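Local structure of anti-cleavage anti-greA transcription factor gfh1 (Thermus thermophilus, 2F23) at residues 3-8 against 70-75; 92-97 against 146-151; 105-110 against 118-123. The protein inhibits all catalytic activities of RNA polymerase by partially occluding its substrate-binding site and preventing NTP binding. All blocks are in the same frame, centred on the assembly; numbering follows the deposited sequence.

Interaction 1: 3-8 against 70-75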
ATOM      1  N   ARG A   3      -0.239 -16.363  -2.806  1.00 36.21           N
ATOM      2  CA  ARG A   3      -1.383 -16.145  -3.740  1.00 35.95           C
ATOM      3  C   ARG A   3      -0.932 -15.338  -4.954  1.00 34.94           C
ATOM      4  O   ARG A   3      -0.021 -14.516  -4.858  1.00 34.84           O
ATOM      5  CB  ARG A   3      -2.512 -15.401  -3.018  1.00 38.22           C
ATOM      6  CG  ARG A   3      -3.799 -15.284  -3.820  1.00 40.88           C
ATOM      7  CD  ARG A   3      -4.840 -14.455  -3.077  1.00 43.21           C
ATOM      8  NE  ARG A   3      -6.124 -14.434  -3.776  1.00 44.84           N
ATOM      9  CZ  ARG A   3      -7.179 -13.726  -3.386  1.00 45.64           C
ATOM     10  NH1 ARG A   3      -7.112 -12.971  -2.298  1.00 45.74           N
ATOM     11  NH2 ARG A   3      -8.306 -13.778  -4.083  1.00 46.17           N
ATOM     12  N   GLU A   4      -1.574 -15.579  -6.094  1.00 32.94           N
ATOM     13  CA  GLU A   4      -1.248 -14.881  -7.337  1.00 30.70           C
ATOM     14  C   GLU A   4      -1.323 -13.365  -7.166  1.00 27.11           C
ATOM     15  O   GLU A   4      -2.108 -12.862  -6.361  1.00 28.35           O
ATOM     16  CB  GLU A   4      -2.205 -15.319  -8.448  1.00 32.54           C
ATOM     17  CG  GLU A   4      -3.675 -15.141  -8.099  1.00 35.71           C
ATOM     18  CD  GLU A   4      -4.604 -15.571  -9.219  1.00 37.83           C
ATOM     19  OE1 GLU A   4      -4.495 -16.729  -9.674  1.00 39.60           O
ATOM     20  OE2 GLU A   4      -5.446 -14.751  -9.641  1.00 38.59           O
ATOM     21  N   VAL A   5      -0.507 -12.643  -7.930  1.00 22.33           N
ATOM     22  CA  VAL A   5      -0.485 -11.183  -7.856  1.00 19.10           C
ATOM     23  C   VAL A   5      -0.715 -10.554  -9.221  1.00 16.26           C
ATOM     24  O   VAL A   5       0.074 -10.743 -10.144  1.00 17.80           O
ATOM     25  CB  VAL A   5       0.865 -10.667  -7.314  1.00 18.01           C
ATOM     26  CG1 VAL A   5       0.849  -9.147  -7.222  1.00 19.23           C
ATOM     27  CG2 VAL A   5       1.145 -11.280  -5.957  1.00 20.22           C
ATOM     28  N   LYS A   6      -1.800  -9.800  -9.342  1.00 13.65           N
ATOM     29  CA  LYS A   6      -2.128  -9.135 -10.594  1.00 12.13           C
ATOM     30  C   LYS A   6      -1.930  -7.637 -10.423  1.00 10.78           C
ATOM     31  O   LYS A   6      -2.333  -7.066  -9.409  1.00 10.77           O
ATOM     32  CB  LYS A   6      -3.584  -9.410 -10.977  1.00 13.00           C
ATOM     33  CG  LYS A   6      -3.883 -10.860 -11.305  1.00 15.99           C
ATOM     34  CD  LYS A   6      -5.362 -11.064 -11.584  1.00 18.69           C
ATOM     35  CE  LYS A   6      -6.162 -11.302 -10.307  1.00 24.79           C
ATOM     36  NZ  LYS A   6      -6.085 -10.186  -9.326  1.00 27.96           N
ATOM     37  N   LEU A   7      -1.287  -7.012 -11.405  1.00  9.55           N
ATOM     38  CA  LEU A   7      -1.049  -5.571 -11.380  1.00  7.95           C
ATOM     39  C   LEU A   7      -1.314  -4.978 -12.751  1.00  7.47           C
ATOM     40  O   LEU A   7      -1.105  -5.637 -13.767  1.00 10.49           O
ATOM     41  CB  LEU A   7       0.407  -5.262 -11.013  1.00  7.97           C
ATOM     42  CG  LEU A   7       0.856  -5.413  -9.560  1.00 10.11           C
ATOM     43  CD1 LEU A   7       2.365  -5.217  -9.467  1.00 10.52           C
ATOM     44  CD2 LEU A   7       0.142  -4.382  -8.703  1.00 11.50           C
ATOM     45  N   THR A   8      -1.794  -3.743 -12.783  1.00  7.41           N
ATOM     46  CA  THR A   8      -1.987  -3.071 -14.058  1.00  8.64           C
ATOM     47  C   THR A   8      -0.629  -2.418 -14.304  1.00  8.09           C
ATOM     48  O   THR A   8       0.231  -2.416 -13.422  1.00  7.03           O
ATOM     49  CB  THR A   8      -3.039  -1.954 -13.981  1.00  7.63           C
ATOM     50  OG1 THR A   8      -2.705  -1.068 -12.906  1.00  7.46           O
ATOM     51  CG2 THR A   8      -4.432  -2.526 -13.755  1.00  9.96           C
ATOM     52  N   SER A  70       8.071  -8.928  -8.139  1.00 13.22           N
ATOM     53  CA  SER A  70       8.700 -10.051  -8.819  1.00 14.96           C
ATOM     54  C   SER A  70       7.715 -11.137  -9.239  1.00 15.02           C
ATOM     55  O   SER A  70       7.974 -11.877 -10.190  1.00 18.31           O
ATOM     56  CB  SER A  70       9.788 -10.663  -7.929  1.00 15.43           C
ATOM     57  OG  SER A  70       9.227 -11.277  -6.782  1.00 17.04           O
ATOM     58  N   ARG A  71       6.583 -11.227  -8.546  1.00 14.47           N
ATOM     59  CA  ARG A  71       5.594 -12.252  -8.858  1.00 14.26           C
ATOM     60  C   ARG A  71       4.389 -11.730  -9.620  1.00 15.04           C
ATOM     61  O   ARG A  71       3.509 -12.497 -10.012  1.00 16.36           O
ATOM     62  CB  ARG A  71       5.120 -12.926  -7.570  1.00 18.65           C
ATOM     63  CG  ARG A  71       6.245 -13.610  -6.811  1.00 18.71           C
ATOM     64  CD  ARG A  71       5.745 -14.480  -5.666  1.00 23.23           C
ATOM     65  NE  ARG A  71       5.059 -13.719  -4.627  1.00 22.78           N
ATOM     66  CZ  ARG A  71       3.742 -13.560  -4.559  1.00 23.60           C
ATOM     67  NH1 ARG A  71       2.956 -14.112  -5.473  1.00 25.55           N
ATOM     68  NH2 ARG A  71       3.209 -12.848  -3.574  1.00 25.18           N
ATOM     69  N   ALA A  72       4.357 -10.426  -9.843  1.00 13.38           N
ATOM     70  CA  ALA A  72       3.233  -9.811 -10.527  1.00 13.23           C
ATOM     71  C   ALA A  72       3.064 -10.170 -11.995  1.00 13.57           C
ATOM     72  O   ALA A  72       4.032 -10.343 -12.735  1.00 13.61           O
ATOM     73  CB  ALA A  72       3.318  -8.300 -10.384  1.00 17.47           C
ATOM     74  N   VAL A  73       1.804 -10.296 -12.391  1.00 12.95           N
ATOM     75  CA  VAL A  73       1.444 -10.557 -13.772  1.00 12.66           C
ATOM     76  C   VAL A  73       0.822  -9.230 -14.184  1.00 12.61           C
ATOM     77  O   VAL A  73      -0.072  -8.725 -13.500  1.00 13.09           O
ATOM     78  CB  VAL A  73       0.390 -11.671 -13.897  1.00 13.13           C
ATOM     79  CG1 VAL A  73      -0.006 -11.847 -15.359  1.00 15.18           C
ATOM     80  CG2 VAL A  73       0.940 -12.972 -13.328  1.00 16.67           C
ATOM     81  N   ILE A  74       1.313  -8.653 -15.274  1.00 13.42           N
ATOM     82  CA  ILE A  74       0.800  -7.375 -15.745  1.00 13.35           C
ATOM     83  C   ILE A  74      -0.427  -7.589 -16.608  1.00 12.84           C
ATOM     84  O   ILE A  74      -0.364  -8.232 -17.657  1.00 16.22           O
ATOM     85  CB  ILE A  74       1.859  -6.607 -16.559  1.00 13.94           C
ATOM     86  CG1 ILE A  74       3.100  -6.377 -15.697  1.00 15.84           C
ATOM     87  CG2 ILE A  74       1.287  -5.276 -17.033  1.00 15.05           C
ATOM     88  CD1 ILE A  74       2.833  -5.608 -14.422  1.00 16.98           C
ATOM     89  N   LEU A  75      -1.547  -7.042 -16.156  1.00 12.65           N
ATOM     90  CA  LEU A  75      -2.798  -7.179 -16.870  1.00 13.50           C
ATOM     91  C   LEU A  75      -2.905  -6.222 -18.033  1.00 14.72           C
ATOM     92  O   LEU A  75      -2.235  -5.191 -18.092  1.00 15.20           O
ATOM     93  CB  LEU A  75      -3.978  -6.959 -15.920  1.00 12.56           C
ATOM     94  CG  LEU A  75      -4.060  -7.939 -14.749  1.00 12.76           C
ATOM     95  CD1 LEU A  75      -5.229  -7.560 -13.855  1.00 12.59           C
ATOM     96  CD2 LEU A  75      -4.223  -9.360 -15.274  1.00 13.76           C
TER
HETATM   97  O   HOH W   1       0.616 -12.796  -2.741  1.00 34.81           O
HETATM   98  O   HOH W   2       1.492 -14.183  -9.520  1.00 20.54           O
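Val73 bonds through its N to Val5 O at 2.9 Å and through its O to Leu7 N, making 3-8 and 70-75 a short two-stranded parallel pair. Leu75 N closes the ladder on Leu7 O at 2.8 Å. This is the usual parallel pattern, in which one residue, here Val73, bonds to the two residues flanking its partner Lys6.

A second polar group lies where helix 46-71 ends. The Arg71 guanidinium sends NH1 to Arg3 O at 3.1 Å, the donor standing above the carbonyl plane, while water 1 bridges the same oxygen to Arg71 NH2. A bend at chi3 (-63°) turns the guanidinium toward the N-terminal segment, and Asp67 holds NE in a salt bridge. Water 2 spans Val5 N and Arg71 O.

The apolar contacts lie on both sides of the strand pair, and Val5 serves two neighbours. With CG1 anti to the backbone N (chi1 -179°), that methyl reaches Ala72 CB at 4.1 Å; the other, CG2, lies against the charged guanidinium, 3.4 Å from Arg71 NH1. Leu7 CD1 presses tightly on Ala72 CB at 3.4 Å, on the side where Leu7 also packs against Tyr12 and Leu15 of helix 9-37. On the other face Lys6 CB meets Leu75 CD1 at 3.8 Å. Replacing Val5 by an alanine would probably open a gap beside Ala72 and leave the Arg71 guanidinium less firmly placed, since both methyls that touch them would be gone.

Backbone bonds therefore set the register, while the guanidinium, held by Asp67, a water and Arg3 O, links the end of helix 46-71 to the N-terminal segment at the base of the helical hairpin, the predicted coiled coil of the Gre-family N-terminal domain.

Interaction 2: 92-97 against 146-151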
ATOM      1  N   GLU A  92      -5.932  -5.228  -0.883  1.00  9.11           N
ATOM      2  CA  GLU A  92      -4.860  -5.853  -0.121  1.00 10.20           C
ATOM      3  C   GLU A  92      -3.676  -4.907  -0.018  1.00 10.13           C
ATOM      4  O   GLU A  92      -3.163  -4.425  -1.026  1.00  9.29           O
ATOM      5  CB  GLU A  92      -4.402  -7.161  -0.772  1.00 11.75           C
ATOM      6  CG  GLU A  92      -3.237  -7.818  -0.031  1.00 16.44           C
ATOM      7  CD  GLU A  92      -2.683  -9.024  -0.756  1.00 19.48           C
ATOM      8  OE1 GLU A  92      -3.333 -10.091  -0.731  1.00 21.91           O
ATOM      9  OE2 GLU A  92      -1.597  -8.898  -1.362  1.00 22.97           O
ATOM     10  N   ASP A  93      -3.251  -4.648   1.214  1.00 10.85           N
ATOM     11  CA  ASP A  93      -2.119  -3.776   1.487  1.00 12.00           C
ATOM     12  C   ASP A  93      -0.870  -4.532   1.021  1.00 11.59           C
ATOM     13  O   ASP A  93      -0.568  -5.614   1.523  1.00 11.19           O
ATOM     14  CB  ASP A  93      -2.044  -3.500   2.992  1.00 13.96           C
ATOM     15  CG  ASP A  93      -0.991  -2.474   3.350  1.00 16.33           C
ATOM     16  OD1 ASP A  93       0.111  -2.530   2.769  1.00 17.93           O
ATOM     17  OD2 ASP A  93      -1.262  -1.618   4.222  1.00 20.22           O
ATOM     18  N   PRO A  94      -0.139  -3.979   0.043  1.00 11.75           N
ATOM     19  CA  PRO A  94       1.065  -4.638  -0.470  1.00 13.38           C
ATOM     20  C   PRO A  94       2.219  -4.756   0.517  1.00 14.19           C
ATOM     21  O   PRO A  94       3.097  -5.602   0.347  1.00 16.59           O
ATOM     22  CB  PRO A  94       1.426  -3.794  -1.693  1.00 13.56           C
ATOM     23  CG  PRO A  94       0.920  -2.440  -1.336  1.00 14.69           C
ATOM     24  CD  PRO A  94      -0.417  -2.738  -0.700  1.00 11.15           C
ATOM     25  N   LEU A  95       2.210  -3.921   1.551  1.00 16.13           N
ATOM     26  CA  LEU A  95       3.278  -3.943   2.545  1.00 18.26           C
ATOM     27  C   LEU A  95       2.994  -4.851   3.743  1.00 20.02           C
ATOM     28  O   LEU A  95       3.912  -5.465   4.290  1.00 20.94           O
ATOM     29  CB  LEU A  95       3.565  -2.520   3.043  1.00 19.59           C
ATOM     30  CG  LEU A  95       4.213  -1.519   2.076  1.00 21.98           C
ATOM     31  CD1 LEU A  95       5.571  -2.044   1.631  1.00 23.58           C
ATOM     32  CD2 LEU A  95       3.317  -1.281   0.876  1.00 24.88           C
ATOM     33  N   SER A  96       1.731  -4.945   4.147  1.00 20.46           N
ATOM     34  CA  SER A  96       1.375  -5.769   5.301  1.00 21.21           C
ATOM     35  C   SER A  96       0.598  -7.032   4.951  1.00 22.39           C
ATOM     36  O   SER A  96       0.546  -7.975   5.742  1.00 23.01           O
ATOM     37  CB  SER A  96       0.555  -4.947   6.295  1.00 21.38           C
ATOM     38  OG  SER A  96      -0.735  -4.671   5.774  1.00 18.81           O
ATOM     39  N   GLY A  97      -0.011  -7.045   3.770  1.00 20.48           N
ATOM     40  CA  GLY A  97      -0.786  -8.199   3.356  1.00 19.11           C
ATOM     41  C   GLY A  97      -2.195  -8.140   3.917  1.00 17.56           C
ATOM     42  O   GLY A  97      -3.000  -9.041   3.694  1.00 18.11           O
ATOM     43  N   LYS A 146      -4.008   6.987   6.314  1.00 20.76           N
ATOM     44  CA  LYS A 146      -3.608   6.783   4.926  1.00 20.40           C
ATOM     45  C   LYS A 146      -2.907   5.439   4.757  1.00 19.58           C
ATOM     46  O   LYS A 146      -1.947   5.136   5.463  1.00 20.50           O
ATOM     47  CB  LYS A 146      -2.679   7.920   4.486  1.00 20.63           C
ATOM     48  CG  LYS A 146      -2.276   7.908   3.019  1.00 24.90           C
ATOM     49  CD  LYS A 146      -1.272   9.022   2.739  1.00 26.77           C
ATOM     50  CE  LYS A 146      -0.898   9.105   1.265  1.00 28.86           C
ATOM     51  NZ  LYS A 146      -2.050   9.523   0.420  1.00 31.59           N
ATOM     52  N   ARG A 147      -3.390   4.638   3.813  1.00 17.92           N
ATOM     53  CA  ARG A 147      -2.810   3.327   3.553  1.00 17.76           C
ATOM     54  C   ARG A 147      -2.807   3.046   2.056  1.00 15.83           C
ATOM     55  O   ARG A 147      -3.628   3.586   1.315  1.00 14.09           O
ATOM     56  CB  ARG A 147      -3.619   2.242   4.265  1.00 20.87           C
ATOM     57  CG  ARG A 147      -3.626   2.348   5.781  1.00 23.68           C
ATOM     58  CD  ARG A 147      -2.667   1.367   6.445  1.00 27.53           C
ATOM     59  NE  ARG A 147      -1.258   1.757   6.369  1.00 29.72           N
ATOM     60  CZ  ARG A 147      -0.471   1.577   5.311  1.00 31.17           C
ATOM     61  NH1 ARG A 147      -0.940   1.009   4.208  1.00 29.75           N
ATOM     62  NH2 ARG A 147       0.800   1.952   5.364  1.00 31.63           N
ATOM     63  N   GLU A 148      -1.880   2.202   1.619  1.00 13.90           N
ATOM     64  CA  GLU A 148      -1.782   1.843   0.210  1.00 12.96           C
ATOM     65  C   GLU A 148      -2.411   0.470  -0.004  1.00 12.02           C
ATOM     66  O   GLU A 148      -2.144  -0.463   0.750  1.00 11.99           O
ATOM     67  CB  GLU A 148      -0.313   1.831  -0.226  1.00 16.07           C
ATOM     68  CG  GLU A 148      -0.071   1.279  -1.620  1.00 17.00           C
ATOM     69  CD  GLU A 148       1.364   1.468  -2.088  1.00 18.93           C
ATOM     70  OE1 GLU A 148       1.648   2.476  -2.768  1.00 22.35           O
ATOM     71  OE2 GLU A 148       2.207   0.611  -1.767  1.00 22.04           O
ATOM     72  N   PHE A 149      -3.256   0.355  -1.025  1.00  9.71           N
ATOM     73  CA  PHE A 149      -3.924  -0.908  -1.324  1.00 10.50           C
ATOM     74  C   PHE A 149      -3.902  -1.266  -2.795  1.00 10.28           C
ATOM     75  O   PHE A 149      -3.977  -0.399  -3.660  1.00 10.50           O
ATOM     76  CB  PHE A 149      -5.398  -0.872  -0.908  1.00  9.52           C
ATOM     77  CG  PHE A 149      -5.621  -0.808   0.569  1.00 13.75           C
ATOM     78  CD1 PHE A 149      -5.826   0.416   1.199  1.00 17.11           C
ATOM     79  CD2 PHE A 149      -5.643  -1.970   1.330  1.00 14.55           C
ATOM     80  CE1 PHE A 149      -6.051   0.479   2.570  1.00 19.00           C
ATOM     81  CE2 PHE A 149      -5.867  -1.916   2.704  1.00 16.84           C
ATOM     82  CZ  PHE A 149      -6.071  -0.688   3.323  1.00 18.02           C
ATOM     83  N   ARG A 150      -3.818  -2.561  -3.064  1.00  9.82           N
ATOM     84  CA  ARG A 150      -3.857  -3.069  -4.429  1.00  9.15           C
ATOM     85  C   ARG A 150      -5.275  -3.597  -4.591  1.00  9.84           C
ATOM     86  O   ARG A 150      -5.803  -4.238  -3.683  1.00 10.23           O
ATOM     87  CB  ARG A 150      -2.858  -4.213  -4.605  1.00 10.22           C
ATOM     88  CG  ARG A 150      -2.916  -4.901  -5.960  1.00 10.74           C
ATOM     89  CD  ARG A 150      -1.770  -5.891  -6.099  1.00 11.91           C
ATOM     90  NE  ARG A 150      -1.852  -6.954  -5.105  1.00 15.66           N
ATOM     91  CZ  ARG A 150      -2.511  -8.095  -5.283  1.00 16.60           C
ATOM     92  NH1 ARG A 150      -3.149  -8.325  -6.422  1.00 20.05           N
ATOM     93  NH2 ARG A 150      -2.531  -9.006  -4.320  1.00 17.89           N
ATOM     94  N   VAL A 151      -5.901  -3.305  -5.726  1.00  7.52           N
ATOM     95  CA  VAL A 151      -7.256  -3.783  -5.987  1.00  6.86           C
ATOM     96  C   VAL A 151      -7.149  -5.240  -6.422  1.00  7.79           C
ATOM     97  O   VAL A 151      -6.554  -5.545  -7.450  1.00  6.82           O
ATOM     98  CB  VAL A 151      -7.933  -2.963  -7.104  1.00  6.99           C
ATOM     99  CG1 VAL A 151      -9.335  -3.493  -7.366  1.00  7.36           C
ATOM    100  CG2 VAL A 151      -7.986  -1.496  -6.699  1.00  8.42           C
TER
HETATM  101  O   HOH W   3      -1.166  -6.283  -2.310  1.00 16.43           O
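Asp93 OD1 is gripped by two backbone amides of its own loop: Leu95 N meets it nearly end-on at 2.8 Å, and Ser96 N comes from above the carboxylate plane at 3.2 Å. The first bond makes an Asx turn and the second extends it to an Asx motif, while Gly97 N closes on Asp93 O. The other oxygen faces strand 145-155, where OD2 forms a salt bridge with Arg147 NH1 at 2.6 Å, the two flat groups inclined by 27°. One carboxylate thus folds the loop and ties it to the strand. A chi1 of -173°, which sets CG opposite the backbone N of Asp93, brings OD2 within bonding distance of Arg147 NH1.

Where the loop leaves strand 88-92, Glu92 and Arg150 form an antiparallel hydrogen-bonded pair, N to O in both directions. Their side chains run side by side and end in a second salt bridge, Arg150 NH2 to Glu92 OE2 at 3.1 Å. The oxygen lies at the guanidinium edge, yet the donor approaches from above the carboxylate, the planes being 78° apart. Water 3 joins Glu92 O, Glu92 OE2 and Arg150 NE.

Between the two charged pairs, Pro94 crosses Glu148 at about a right angle, its CG 3.3 Å from Glu148 OE2. Leu95 CD2 touches that same oxygen at 3.4 Å, which also takes a hydrogen bond from Gln18 of helix 9-37. The Phe149 ring packs beside the Asp93 backbone.

One ion pair therefore joins the turn to strand 145-155, the other joins the end of strand 88-92 to it, and the nearby guanidinium groups would probably favour the ionised form of Asp93 and Glu92.

Interaction 3: 105-110 against 118-123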
ATOM      1  N   VAL A 105     -20.951   3.310  -2.178  1.00  9.78           N
ATOM      2  CA  VAL A 105     -22.385   3.571  -2.133  1.00 11.24           C
ATOM      3  C   VAL A 105     -22.672   5.065  -2.154  1.00 10.84           C
ATOM      4  O   VAL A 105     -21.755   5.882  -2.099  1.00 11.34           O
ATOM      5  CB  VAL A 105     -23.013   2.972  -0.853  1.00 11.20           C
ATOM      6  CG1 VAL A 105     -22.829   1.454  -0.841  1.00 11.99           C
ATOM      7  CG2 VAL A 105     -22.360   3.582   0.384  1.00 10.01           C
ATOM      8  N   SER A 106     -23.946   5.424  -2.243  1.00 12.38           N
ATOM      9  CA  SER A 106     -24.306   6.834  -2.232  1.00 11.89           C
ATOM     10  C   SER A 106     -24.046   7.380  -0.835  1.00 12.69           C
ATOM     11  O   SER A 106     -24.054   6.635   0.146  1.00 13.44           O
ATOM     12  CB  SER A 106     -25.775   7.021  -2.612  1.00 15.84           C
ATOM     13  OG  SER A 106     -25.972   6.721  -3.982  1.00 23.03           O
ATOM     14  N   PRO A 107     -23.801   8.693  -0.722  1.00 12.05           N
ATOM     15  CA  PRO A 107     -23.532   9.330   0.569  1.00 13.63           C
ATOM     16  C   PRO A 107     -24.485   8.932   1.694  1.00 13.06           C
ATOM     17  O   PRO A 107     -24.050   8.670   2.813  1.00 15.53           O
ATOM     18  CB  PRO A 107     -23.613  10.815   0.232  1.00 14.33           C
ATOM     19  CG  PRO A 107     -23.031  10.853  -1.143  1.00 13.84           C
ATOM     20  CD  PRO A 107     -23.718   9.679  -1.817  1.00 14.82           C
ATOM     21  N   ALA A 108     -25.776   8.875   1.385  1.00 14.31           N
ATOM     22  CA  ALA A 108     -26.792   8.530   2.370  1.00 14.92           C
ATOM     23  C   ALA A 108     -26.718   7.093   2.885  1.00 15.71           C
ATOM     24  O   ALA A 108     -27.318   6.769   3.908  1.00 14.65           O
ATOM     25  CB  ALA A 108     -28.175   8.798   1.793  1.00 14.80           C
ATOM     26  N   GLU A 109     -25.979   6.240   2.185  1.00 16.00           N
ATOM     27  CA  GLU A 109     -25.851   4.837   2.577  1.00 17.26           C
ATOM     28  C   GLU A 109     -24.533   4.498   3.273  1.00 16.85           C
ATOM     29  O   GLU A 109     -24.317   3.357   3.686  1.00 17.66           O
ATOM     30  CB  GLU A 109     -26.012   3.941   1.345  1.00 19.41           C
ATOM     31  CG  GLU A 109     -27.421   3.897   0.777  1.00 22.88           C
ATOM     32  CD  GLU A 109     -27.466   3.299  -0.617  1.00 24.43           C
ATOM     33  OE1 GLU A 109     -27.068   3.994  -1.573  1.00 27.30           O
ATOM     34  OE2 GLU A 109     -27.891   2.133  -0.758  1.00 27.08           O
ATOM     35  N   ALA A 110     -23.655   5.483   3.413  1.00 14.97           N
ATOM     36  CA  ALA A 110     -22.356   5.250   4.041  1.00 14.75           C
ATOM     37  C   ALA A 110     -22.422   4.719   5.474  1.00 15.93           C
ATOM     38  O   ALA A 110     -23.261   5.146   6.272  1.00 16.78           O
ATOM     39  CB  ALA A 110     -21.529   6.530   4.003  1.00 16.08           C
ATOM     40  N   LYS A 118     -19.125   0.382   3.920  1.00 11.76           N
ATOM     41  CA  LYS A 118     -19.910   1.103   2.923  1.00 12.31           C
ATOM     42  C   LYS A 118     -19.348   2.517   2.887  1.00 13.43           C
ATOM     43  O   LYS A 118     -19.547   3.307   3.810  1.00 12.33           O
ATOM     44  CB  LYS A 118     -21.392   1.122   3.297  1.00 13.48           C
ATOM     45  CG  LYS A 118     -22.065  -0.237   3.180  1.00 15.98           C
ATOM     46  CD  LYS A 118     -23.576  -0.120   3.293  1.00 15.39           C
ATOM     47  CE  LYS A 118     -24.244  -1.479   3.161  1.00 17.91           C
ATOM     48  NZ  LYS A 118     -23.894  -2.370   4.304  1.00 20.07           N
ATOM     49  N   ILE A 119     -18.630   2.813   1.811  1.00 11.74           N
ATOM     50  CA  ILE A 119     -17.973   4.097   1.631  1.00 12.34           C
ATOM     51  C   ILE A 119     -18.707   4.983   0.634  1.00 12.64           C
ATOM     52  O   ILE A 119     -19.044   4.547  -0.465  1.00 10.55           O
ATOM     53  CB  ILE A 119     -16.532   3.869   1.138  1.00 14.27           C
ATOM     54  CG1 ILE A 119     -15.806   2.940   2.110  1.00 17.40           C
ATOM     55  CG2 ILE A 119     -15.792   5.193   1.003  1.00 16.17           C
ATOM     56  CD1 ILE A 119     -14.449   2.521   1.633  1.00 20.71           C
ATOM     57  N   SER A 120     -18.945   6.231   1.025  1.00 10.63           N
ATOM     58  CA  SER A 120     -19.628   7.185   0.163  1.00 10.30           C
ATOM     59  C   SER A 120     -18.785   7.488  -1.066  1.00 10.96           C
ATOM     60  O   SER A 120     -17.578   7.701  -0.953  1.00 10.37           O
ATOM     61  CB  SER A 120     -19.890   8.481   0.932  1.00 10.00           C
ATOM     62  OG  SER A 120     -20.278   9.527   0.057  1.00 13.05           O
ATOM     63  N   ASP A 121     -19.413   7.507  -2.239  1.00 10.76           N
ATOM     64  CA  ASP A 121     -18.680   7.798  -3.460  1.00 11.27           C
ATOM     65  C   ASP A 121     -18.205   9.249  -3.508  1.00 11.05           C
ATOM     66  O   ASP A 121     -17.395   9.607  -4.354  1.00 12.10           O
ATOM     67  CB  ASP A 121     -19.520   7.457  -4.706  1.00 13.54           C
ATOM     68  CG  ASP A 121     -20.804   8.265  -4.809  1.00 16.74           C
ATOM     69  OD1 ASP A 121     -21.530   8.061  -5.808  1.00 19.28           O
ATOM     70  OD2 ASP A 121     -21.099   9.088  -3.920  1.00 16.71           O
ATOM     71  N   ALA A 122     -18.688  10.070  -2.578  1.00 12.25           N
ATOM     72  CA  ALA A 122     -18.302  11.478  -2.518  1.00 12.58           C
ATOM     73  C   ALA A 122     -17.170  11.730  -1.517  1.00 12.40           C
ATOM     74  O   ALA A 122     -16.618  12.834  -1.448  1.00 13.39           O
ATOM     75  CB  ALA A 122     -19.511  12.331  -2.161  1.00 13.59           C
ATOM     76  N   SER A 123     -16.829  10.708  -0.735  1.00 11.00           N
ATOM     77  CA  SER A 123     -15.763  10.833   0.253  1.00 12.03           C
ATOM     78  C   SER A 123     -14.405  10.726  -0.433  1.00 10.98           C
ATOM     79  O   SER A 123     -14.311  10.269  -1.569  1.00 10.65           O
ATOM     80  CB  SER A 123     -15.879   9.723   1.296  1.00 10.68           C
ATOM     81  OG  SER A 123     -15.535   8.465   0.732  1.00 11.33           O
TER
HETATM   82  O   HOH W   4     -24.263   8.769  -5.459  1.00 22.56           O
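A parallel strand pair at one margin of the mixed sheet of the C-terminal domain, and the turn that follows it, carry this contact. Strand 117-120 lies beside 99-105, and Val105 straddles Ser120: Val105 N bonds to Ile119 O at 2.8 Å, and Asp121 N comes back to Val105 O at 2.9 Å. Val105 CG2 lies over the Ile119 carbonyl and touches Lys118 CB at 3.9 Å.

Past Val105 the chain enters the 3-10 segment 107-109, whose proline ring packs on the turn opposite. Pro107 CG meets Ser120 OG and Pro107 CD meets Asp121 OD2, at 3.3 and 3.4 Å. Turned away from its backbone N by a chi1 of 167°, Ser120 OG lies over one face of the proline ring in van der Waals contact, and accepts a hydrogen bond from Ala122 N, making an ST turn. Ala122 CB adds a contact with Pro107 CG at 4.0 Å. Water 4 links Ser106 OG to Asp121 OD1, while Lys118 sends its amine to Asp114.

Ser120 O receives both Ser123 N and Ser123 OG, the first closing a type I turn. Ser123 OG also caps Gly126 N. Here an ST turn inside a type I turn leads from the edge strand to the N-cap Ser123 of helix 124-129, the strand-turn-helix connection of this GreA/GreB C-terminal domain.

From the N terminus, interaction 1 closes first: it joins strand 5-7 to strand 72-74 and shuts the long loop made of helices 9-37 and 46-71. The chain then enters the C-terminal domain, where interaction 2 closes a somewhat shorter loop from 92-97 to 146-151. Interaction 3 is nested inside that loop, joining 105-110 to 118-123 at the far margin of the same sheet. Interactions 1 and 2 follow in series yet touch, since Arg150 packs against Val5 and Leu7, bringing the hairpin base against the C-terminal sheet. Interaction 3 stands apart, its nearest atoms about 9 Å from interaction 2 and about 18 Å from interaction 1.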